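Local coordinates for BtGH115A (Bacteroides thetaiotaomicron, PDB 5BY3), which probably removes alpha-linked 4-O-methyl-glucuronic acid from decorated arabinogalactans, as a glycoside hydrolase of family GH115, at residues 399-404 / 502-507; 406-411 / 495-500. All coordinates share one frame; numbering follows the deposited sequence.

Contact 1: 399-404 / 502-507; sequences RPHDHL and GNTREE. With NI (nickel (II) ion), chain C.
Pro400 meets Arg505 and Glu506 in the tight part of this loop-to-loop contact. Glu506 N donates to Pro400 O over 2.8 Å, nearly straight at 166° but from above the carbonyl plane. Arg505 CA adds a C-H...O contact of 3.3 Å to Pro400 O, and Arg505 CG lies 3.7 Å from Pro400 CB. The peptide bond before Pro400 is cis, and the Pro400 ring also packs on helix 730-738, where Glu730 and Glu734 bind the Arg505 guanidinium. With CG anti to the backbone N (chi1 -165°), the His401 ring swings to Thr504, its CD2 3.5 Å from Thr504 OG1. The ring is held at two points of its edge: ND1 donates to Asp402 O at 2.7 Å, and a water in the ring plane links NE2 to Thr504 OG1. The partly exposed side is looser: Arg399 and Glu507 cross at about a right angle in a salt bridge in which Arg399 NE donates over 3.2 Å to Glu507 OE1, which lies in the guanidinium plane; NH2 bonds weakly to the same oxygen. Farther along the loop, Leu404 O binds nickel with two waters and Asp436. Asp402 OD1 and Glu506 OE1 lie 5.1 Å apart, and Arg620 forms salt bridges to both, probably offsetting their mutual repulsion.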
ATOM      1  N   ARG A 399       6.579 -16.108  -1.099  1.00 35.34           N
ATOM      2  CA  ARG A 399       6.495 -16.965   0.065  1.00 38.17           C
ATOM      3  C   ARG A 399       6.218 -16.135   1.323  1.00 36.37           C
ATOM      4  O   ARG A 399       6.643 -14.986   1.392  1.00 31.59           O
ATOM      5  CB  ARG A 399       7.842 -17.665   0.297  1.00 41.60           C
ATOM      6  CG  ARG A 399       8.952 -16.702   0.758  1.00 43.23           C
ATOM      7  CD  ARG A 399      10.284 -17.393   0.839  1.00 43.68           C
ATOM      8  NE  ARG A 399      10.723 -17.713  -0.508  1.00 47.86           N
ATOM      9  CZ  ARG A 399      11.829 -18.377  -0.816  1.00 50.91           C
ATOM     10  NH1 ARG A 399      12.675 -18.826   0.117  1.00 46.63           N
ATOM     11  NH2 ARG A 399      12.082 -18.574  -2.084  1.00 49.72           N
ATOM     12  N   PRO A 400       5.548 -16.710   2.326  1.00 35.72           N
ATOM     13  CA  PRO A 400       4.944 -18.072   2.289  1.00 34.36           C
ATOM     14  C   PRO A 400       3.701 -18.231   1.375  1.00 38.45           C
ATOM     15  O   PRO A 400       3.329 -19.357   1.051  1.00 39.90           O
ATOM     16  CB  PRO A 400       4.552 -18.289   3.747  1.00 35.64           C
ATOM     17  CG  PRO A 400       4.193 -16.897   4.214  1.00 37.08           C
ATOM     18  CD  PRO A 400       5.208 -15.988   3.570  1.00 35.81           C
ATOM     19  N   HIS A 401       3.038 -17.138   0.971  1.00 37.28           N
ATOM     20  CA  HIS A 401       1.882 -17.263   0.033  1.00 34.96           C
ATOM     21  C   HIS A 401       1.553 -15.916  -0.655  1.00 33.95           C
ATOM     22  O   HIS A 401       1.588 -14.895   0.006  1.00 32.15           O
ATOM     23  CB  HIS A 401       0.650 -17.835   0.775  1.00 35.60           C
ATOM     24  CG  HIS A 401      -0.413 -18.328  -0.139  1.00 35.98           C
ATOM     25  ND1 HIS A 401      -1.180 -17.477  -0.907  1.00 33.55           N
ATOM     26  CD2 HIS A 401      -0.807 -19.588  -0.452  1.00 35.66           C
ATOM     27  CE1 HIS A 401      -2.000 -18.197  -1.659  1.00 35.57           C
ATOM     28  NE2 HIS A 401      -1.796 -19.479  -1.398  1.00 35.88           N
ATOM     29  N   ASP A 402       1.198 -15.916  -1.946  1.00 36.89           N
ATOM     30  CA  ASP A 402       0.719 -14.679  -2.633  1.00 36.62           C
ATOM     31  C   ASP A 402      -0.551 -14.133  -1.964  1.00 38.66           C
ATOM     32  O   ASP A 402      -1.429 -14.909  -1.560  1.00 31.94           O
ATOM     33  CB  ASP A 402       0.296 -14.863  -4.093  1.00 38.81           C
ATOM     34  CG  ASP A 402       1.228 -15.760  -4.953  1.00 45.85           C
ATOM     35  OD1 ASP A 402       2.259 -16.305  -4.471  1.00 39.47           O
ATOM     36  OD2 ASP A 402       0.848 -15.931  -6.164  1.00 43.88           O
ATOM     37  N   HIS A 403      -0.621 -12.800  -1.837  1.00 36.27           N
ATOM     38  CA  HIS A 403      -1.887 -12.124  -1.690  1.00 32.28           C
ATOM     39  C   HIS A 403      -2.104 -11.237  -2.890  1.00 32.03           C
ATOM     40  O   HIS A 403      -1.619 -10.101  -2.931  1.00 32.83           O
ATOM     41  CB  HIS A 403      -2.011 -11.367  -0.363  1.00 31.47           C
ATOM     42  CG  HIS A 403      -0.818 -10.537   0.017  1.00 33.50           C
ATOM     43  ND1 HIS A 403       0.381 -11.095   0.429  1.00 33.78           N
ATOM     44  CD2 HIS A 403      -0.658  -9.187   0.096  1.00 30.81           C
ATOM     45  CE1 HIS A 403       1.222 -10.120   0.745  1.00 34.99           C
ATOM     46  NE2 HIS A 403       0.629  -8.956   0.519  1.00 30.75           N
ATOM     47  N   LEU A 404      -2.804 -11.766  -3.896  1.00 33.41           N
ATOM     48  CA  LEU A 404      -2.989 -11.030  -5.168  1.00 37.81           C
ATOM     49  C   LEU A 404      -4.420 -10.842  -5.604  1.00 36.79           C
ATOM     50  O   LEU A 404      -4.675 -10.164  -6.614  1.00 34.88           O
ATOM     51  CB  LEU A 404      -2.276 -11.764  -6.308  1.00 43.50           C
ATOM     52  CG  LEU A 404      -0.761 -11.899  -6.324  1.00 44.29           C
ATOM     53  CD1 LEU A 404      -0.376 -12.782  -7.490  1.00 46.98           C
ATOM     54  CD2 LEU A 404      -0.166 -10.516  -6.495  1.00 45.63           C
ATOM     55  N   GLY A 502      -6.521 -21.755   2.684  1.00 40.44           N
ATOM     56  CA  GLY A 502      -6.173 -23.141   2.396  1.00 37.89           C
ATOM     57  C   GLY A 502      -5.076 -23.709   3.283  1.00 39.72           C
ATOM     58  O   GLY A 502      -4.840 -24.935   3.274  1.00 41.61           O
ATOM     59  N   ASN A 503      -4.396 -22.840   4.053  1.00 35.51           N
ATOM     60  CA  ASN A 503      -3.217 -23.245   4.837  1.00 38.51           C
ATOM     61  C   ASN A 503      -2.180 -23.946   3.927  1.00 39.73           C
ATOM     62  O   ASN A 503      -1.657 -25.007   4.256  1.00 42.25           O
ATOM     63  CB  ASN A 503      -3.637 -24.152   6.041  1.00 36.67           C
ATOM     64  CG  ASN A 503      -2.552 -24.267   7.133  1.00 42.85           C
ATOM     65  OD1 ASN A 503      -1.622 -23.443   7.215  1.00 43.37           O
ATOM     66  ND2 ASN A 503      -2.674 -25.298   7.981  1.00 38.29           N
ATOM     67  N   THR A 504      -1.934 -23.384   2.751  1.00 38.87           N
ATOM     68  CA  THR A 504      -0.963 -23.939   1.807  1.00 36.33           C
ATOM     69  C   THR A 504       0.243 -22.986   1.771  1.00 39.99           C
ATOM     70  O   THR A 504       0.205 -21.900   2.334  1.00 38.76           O
ATOM     71  CB  THR A 504      -1.548 -24.046   0.368  1.00 37.23           C
ATOM     72  OG1 THR A 504      -2.069 -22.784  -0.027  1.00 38.67           O
ATOM     73  CG2 THR A 504      -2.660 -25.076   0.258  1.00 35.76           C
ATOM     74  N   ARG A 505       1.326 -23.392   1.127  1.00 45.87           N
ATOM     75  CA  ARG A 505       2.461 -22.500   0.907  1.00 43.46           C
ATOM     76  C   ARG A 505       2.876 -22.467  -0.551  1.00 43.94           C
ATOM     77  O   ARG A 505       2.549 -23.378  -1.336  1.00 44.32           O
ATOM     78  CB  ARG A 505       3.622 -22.811   1.869  1.00 42.35           C
ATOM     79  CG  ARG A 505       3.600 -21.837   3.024  1.00 42.52           C
ATOM     80  CD  ARG A 505       3.663 -22.466   4.386  1.00 47.00           C
ATOM     81  NE  ARG A 505       5.040 -22.773   4.724  1.00 60.04           N
ATOM     82  CZ  ARG A 505       5.548 -22.788   5.956  1.00 63.53           C
ATOM     83  NH1 ARG A 505       4.801 -22.474   7.018  1.00 72.81           N
ATOM     84  NH2 ARG A 505       6.817 -23.099   6.113  1.00 54.33           N
ATOM     85  N   GLU A 506       3.532 -21.370  -0.906  1.00 41.34           N
ATOM     86  CA  GLU A 506       4.135 -21.168  -2.217  1.00 38.84           C
ATOM     87  C   GLU A 506       5.644 -21.059  -2.051  1.00 38.48           C
ATOM     88  O   GLU A 506       6.128 -20.773  -0.948  1.00 35.67           O
ATOM     89  CB  GLU A 506       3.558 -19.932  -2.894  1.00 40.11           C
ATOM     90  CG  GLU A 506       2.262 -20.197  -3.624  1.00 49.77           C
ATOM     91  CD  GLU A 506       2.367 -21.250  -4.741  1.00 54.31           C
ATOM     92  OE1 GLU A 506       3.237 -21.154  -5.623  1.00 55.53           O
ATOM     93  OE2 GLU A 506       1.549 -22.178  -4.753  1.00 59.08           O
ATOM     94  N   GLU A 507       6.366 -21.348  -3.141  1.00 43.50           N
ATOM     95  CA  GLU A 507       7.840 -21.453  -3.194  1.00 41.97           C
ATOM     96  C   GLU A 507       8.517 -22.377  -2.183  1.00 41.97           C
ATOM     97  O   GLU A 507       9.670 -22.161  -1.824  1.00 42.75           O
ATOM     98  CB  GLU A 507       8.492 -20.075  -3.199  1.00 45.98           C
ATOM     99  CG  GLU A 507       7.992 -19.214  -4.360  1.00 49.12           C
ATOM    100  CD  GLU A 507       8.494 -17.785  -4.290  1.00 51.34           C
ATOM    101  OE1 GLU A 507       9.198 -17.437  -3.303  1.00 49.40           O
ATOM    102  OE2 GLU A 507       8.173 -17.021  -5.233  1.00 54.62           O
TER
HETATM  103 NI    NI C 802      -4.314  -8.292  -8.025  1.00 63.57          NI
HETATM  104  O   HOH W   1      -2.362 -22.106  -2.570  1.00 46.63           O
HETATM  105  O   HOH W   2      -4.196 -10.281  -9.512  1.00 47.76           O
HETATM  106  O   HOH W   3      -4.553  -5.814  -7.566  1.00 34.72           O

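Contact 2: 406-411 / 495-500; sequences LSTMSP and IRKPEF
Leu406 N donates to Glu499 OE2 over 3.0 Å, joining a beta-alpha loop of the TIM-barrel-like GH115 domain, between strand 388-393 and helix 411-423, to the loop that follows helix 476-495. The bond runs at 159° and reaches OE2 on its syn side, 27° out of the carboxylate plane. The other oxygen, Glu499 OE1, accepts from a water at 2.7 Å; this water also donates to Leu406 O and receives the proton of Thr408 OG1 at 2.6 Å, so one solvent molecule ties three groups together. The Lys497 chain runs antiparallel alongside the Thr408 side chain, Lys497 CE 3.5 Å from Thr408 OG1. Bends at chi3 and chi4 carry the ammonium group toward Met409 (selenomethionine here), where NZ donates to a second water at 2.6 Å. Leu406 CD1 meets Pro498 CG at 4.2 Å, and helix 552-580 packs on both side chains.

In the next shell, Trp405 N also donates to Glu499 OE2, so two backbone N-H groups converge on that oxygen and probably orient the carboxylate. Gln443 bonds to Ser407 OG and Met409 O, while Ser410 is the N-cap of helix 411-423. On the other loop, Lys497 CB sits over a face of the Phe500 ring, 3.7 Å above its plane and nearer its border than its middle. Arg496 reaches Phe500 O with two nitrogens, NE at 2.9 Å and NH2.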
ATOM      1  N   LEU A 406      -7.642 -10.139  -3.549  1.00 33.45           N
ATOM      2  CA  LEU A 406      -8.266  -9.048  -2.842  1.00 33.28           C
ATOM      3  C   LEU A 406      -7.222  -8.278  -2.011  1.00 35.36           C
ATOM      4  O   LEU A 406      -6.118  -8.765  -1.743  1.00 36.25           O
ATOM      5  CB  LEU A 406      -9.372  -9.590  -1.934  1.00 35.24           C
ATOM      6  CG  LEU A 406     -10.506 -10.322  -2.681  1.00 40.17           C
ATOM      7  CD1 LEU A 406     -11.452 -11.005  -1.689  1.00 37.35           C
ATOM      8  CD2 LEU A 406     -11.254  -9.368  -3.618  1.00 35.22           C
ATOM      9  N   SER A 407      -7.591  -7.070  -1.642  1.00 32.29           N
ATOM     10  CA  SER A 407      -6.743  -6.186  -0.952  1.00 33.27           C
ATOM     11  C   SER A 407      -7.308  -6.028   0.438  1.00 33.53           C
ATOM     12  O   SER A 407      -8.229  -5.212   0.668  1.00 31.28           O
ATOM     13  CB  SER A 407      -6.753  -4.825  -1.676  1.00 39.06           C
ATOM     14  OG  SER A 407      -6.292  -3.793  -0.796  1.00 38.20           O
ATOM     15  N   THR A 408      -6.734  -6.778   1.374  1.00 27.44           N
ATOM     16  CA  THR A 408      -7.305  -6.870   2.644  1.00 27.92           C
ATOM     17  C   THR A 408      -6.402  -6.456   3.810  1.00 31.66           C
ATOM     18  O   THR A 408      -6.737  -6.685   4.999  1.00 34.83           O
ATOM     19  CB  THR A 408      -7.894  -8.283   2.860  1.00 29.75           C
ATOM     20  OG1 THR A 408      -6.863  -9.285   2.829  1.00 30.00           O
ATOM     21  CG2 THR A 408      -8.985  -8.562   1.836  1.00 31.15           C
HETATM   22  N   MSE A 409      -5.253  -5.870   3.495  1.00 31.46           N
HETATM   23  CA  MSE A 409      -4.315  -5.465   4.537  1.00 31.79           C
HETATM   24  C   MSE A 409      -5.041  -4.417   5.328  1.00 32.61           C
HETATM   25  O   MSE A 409      -5.809  -3.626   4.776  1.00 35.09           O
HETATM   26  CB  MSE A 409      -3.039  -4.912   3.968  1.00 33.53           C
HETATM   27  CG  MSE A 409      -1.954  -4.875   5.040  1.00 38.64           C
HETATM   28 SE   MSE A 409      -0.358  -4.109   4.174  1.00 41.47          SE
HETATM   29  CE  MSE A 409       0.121  -5.958   3.592  1.00 35.55           C
ATOM     30  N   SER A 410      -4.872  -4.496   6.634  1.00 31.55           N
ATOM     31  CA  SER A 410      -5.551  -3.641   7.553  1.00 35.79           C
ATOM     32  C   SER A 410      -5.043  -2.216   7.460  1.00 34.92           C
ATOM     33  O   SER A 410      -3.846  -1.986   7.501  1.00 34.89           O
ATOM     34  CB  SER A 410      -5.368  -4.141   8.981  1.00 38.72           C
ATOM     35  OG  SER A 410      -5.779  -3.128   9.888  1.00 44.61           O
ATOM     36  N   PRO A 411      -5.967  -1.259   7.357  1.00 32.59           N
ATOM     37  CA  PRO A 411      -5.655   0.173   7.446  1.00 34.28           C
ATOM     38  C   PRO A 411      -4.879   0.505   8.682  1.00 32.92           C
ATOM     39  O   PRO A 411      -4.022   1.379   8.621  1.00 38.29           O
ATOM     40  CB  PRO A 411      -7.046   0.820   7.537  1.00 34.29           C
ATOM     41  CG  PRO A 411      -7.871  -0.101   6.692  1.00 34.93           C
ATOM     42  CD  PRO A 411      -7.394  -1.481   7.079  1.00 32.88           C
ATOM     43  N   ILE A 495      -6.609 -11.748  10.522  1.00 36.64           N
ATOM     44  CA  ILE A 495      -6.530 -13.040  11.177  1.00 34.71           C
ATOM     45  C   ILE A 495      -6.090 -14.106  10.176  1.00 36.29           C
ATOM     46  O   ILE A 495      -5.254 -14.948  10.466  1.00 40.07           O
ATOM     47  CB  ILE A 495      -7.880 -13.344  11.865  1.00 33.18           C
ATOM     48  CG1 ILE A 495      -7.991 -12.408  13.098  1.00 34.78           C
ATOM     49  CG2 ILE A 495      -8.004 -14.810  12.275  1.00 31.28           C
ATOM     50  CD1 ILE A 495      -9.300 -12.407  13.852  1.00 29.35           C
ATOM     51  N   ARG A 496      -6.638 -14.032   8.977  1.00 40.51           N
ATOM     52  CA  ARG A 496      -6.251 -14.904   7.907  1.00 39.30           C
ATOM     53  C   ARG A 496      -6.911 -14.352   6.669  1.00 38.94           C
ATOM     54  O   ARG A 496      -8.133 -14.254   6.593  1.00 38.56           O
ATOM     55  CB  ARG A 496      -6.717 -16.315   8.178  1.00 39.58           C
ATOM     56  CG  ARG A 496      -5.970 -17.312   7.330  1.00 47.50           C
ATOM     57  CD  ARG A 496      -4.813 -17.913   8.105  1.00 55.07           C
ATOM     58  NE  ARG A 496      -4.050 -18.824   7.245  1.00 59.32           N
ATOM     59  CZ  ARG A 496      -2.939 -19.463   7.608  1.00 53.91           C
ATOM     60  NH1 ARG A 496      -2.437 -19.290   8.833  1.00 43.60           N
ATOM     61  NH2 ARG A 496      -2.324 -20.251   6.724  1.00 45.14           N
ATOM     62  N   LYS A 497      -6.076 -13.925   5.736  1.00 40.07           N
ATOM     63  CA  LYS A 497      -6.491 -13.441   4.431  1.00 38.96           C
ATOM     64  C   LYS A 497      -7.261 -14.518   3.662  1.00 38.72           C
ATOM     65  O   LYS A 497      -7.032 -15.715   3.868  1.00 41.39           O
ATOM     66  CB  LYS A 497      -5.260 -13.037   3.643  1.00 38.91           C
ATOM     67  CG  LYS A 497      -4.601 -11.757   4.138  1.00 40.63           C
ATOM     68  CD  LYS A 497      -3.516 -11.216   3.212  1.00 35.32           C
ATOM     69  CE  LYS A 497      -3.424  -9.679   3.227  1.00 43.75           C
ATOM     70  NZ  LYS A 497      -2.865  -9.032   4.457  1.00 41.75           N
ATOM     71  N   PRO A 498      -8.183 -14.106   2.781  1.00 38.33           N
ATOM     72  CA  PRO A 498      -8.840 -15.078   1.896  1.00 39.81           C
ATOM     73  C   PRO A 498      -7.893 -16.065   1.221  1.00 39.54           C
ATOM     74  O   PRO A 498      -8.127 -17.266   1.300  1.00 43.48           O
ATOM     75  CB  PRO A 498      -9.500 -14.194   0.862  1.00 35.54           C
ATOM     76  CG  PRO A 498      -9.920 -13.014   1.684  1.00 36.31           C
ATOM     77  CD  PRO A 498      -8.783 -12.763   2.632  1.00 37.81           C
ATOM     78  N   GLU A 499      -6.830 -15.547   0.613  1.00 37.27           N
ATOM     79  CA  GLU A 499      -5.821 -16.319  -0.072  1.00 33.36           C
ATOM     80  C   GLU A 499      -5.047 -17.261   0.822  1.00 32.16           C
ATOM     81  O   GLU A 499      -4.565 -18.249   0.312  1.00 39.48           O
ATOM     82  CB  GLU A 499      -4.843 -15.390  -0.805  1.00 36.30           C
ATOM     83  CG  GLU A 499      -5.478 -14.528  -1.883  1.00 36.20           C
ATOM     84  CD  GLU A 499      -5.894 -13.160  -1.372  1.00 38.00           C
ATOM     85  OE1 GLU A 499      -6.148 -13.088  -0.160  1.00 35.42           O
ATOM     86  OE2 GLU A 499      -5.988 -12.160  -2.170  1.00 40.02           O
ATOM     87  N   PHE A 500      -4.951 -17.000   2.135  1.00 32.92           N
ATOM     88  CA  PHE A 500      -4.321 -17.932   3.118  1.00 30.47           C
ATOM     89  C   PHE A 500      -5.242 -19.033   3.733  1.00 32.62           C
ATOM     90  O   PHE A 500      -4.795 -19.829   4.582  1.00 32.72           O
ATOM     91  CB  PHE A 500      -3.609 -17.194   4.282  1.00 29.65           C
ATOM     92  CG  PHE A 500      -2.757 -16.014   3.885  1.00 28.40           C
ATOM     93  CD1 PHE A 500      -2.269 -15.839   2.578  1.00 27.95           C
ATOM     94  CD2 PHE A 500      -2.404 -15.058   4.871  1.00 29.47           C
ATOM     95  CE1 PHE A 500      -1.504 -14.696   2.246  1.00 30.91           C
ATOM     96  CE2 PHE A 500      -1.608 -13.945   4.560  1.00 27.66           C
ATOM     97  CZ  PHE A 500      -1.152 -13.757   3.238  1.00 27.25           C
TER
HETATM   98  O   HOH W   4      -6.025 -10.472   0.637  1.00 45.04           O
HETATM   99  O   HOH W   5      -4.881  -9.431   6.078  1.00 34.79           O

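How the contacts relate
Contacts 1 and 2 join the same two loops, one between strand 388-393 and helix 411-423, the other between helices 476-495 and 523-543. Their centres are 12 Å apart. Along the chain the order is 399-404, 406-411, 495-500, 502-507, so both segments of contact 2 fall between those of contact 1, and the intervening chain is mostly helical. The two also touch, with His401 CE1 3.2 Å from Glu499 O. Contact 2 faces helix 552-580 and lies closer to the centre of the chain; contact 1 extends toward helix 730-738. Together they connect the barrel loop beside the nickel site with the helical region and the C-terminal part of the protein.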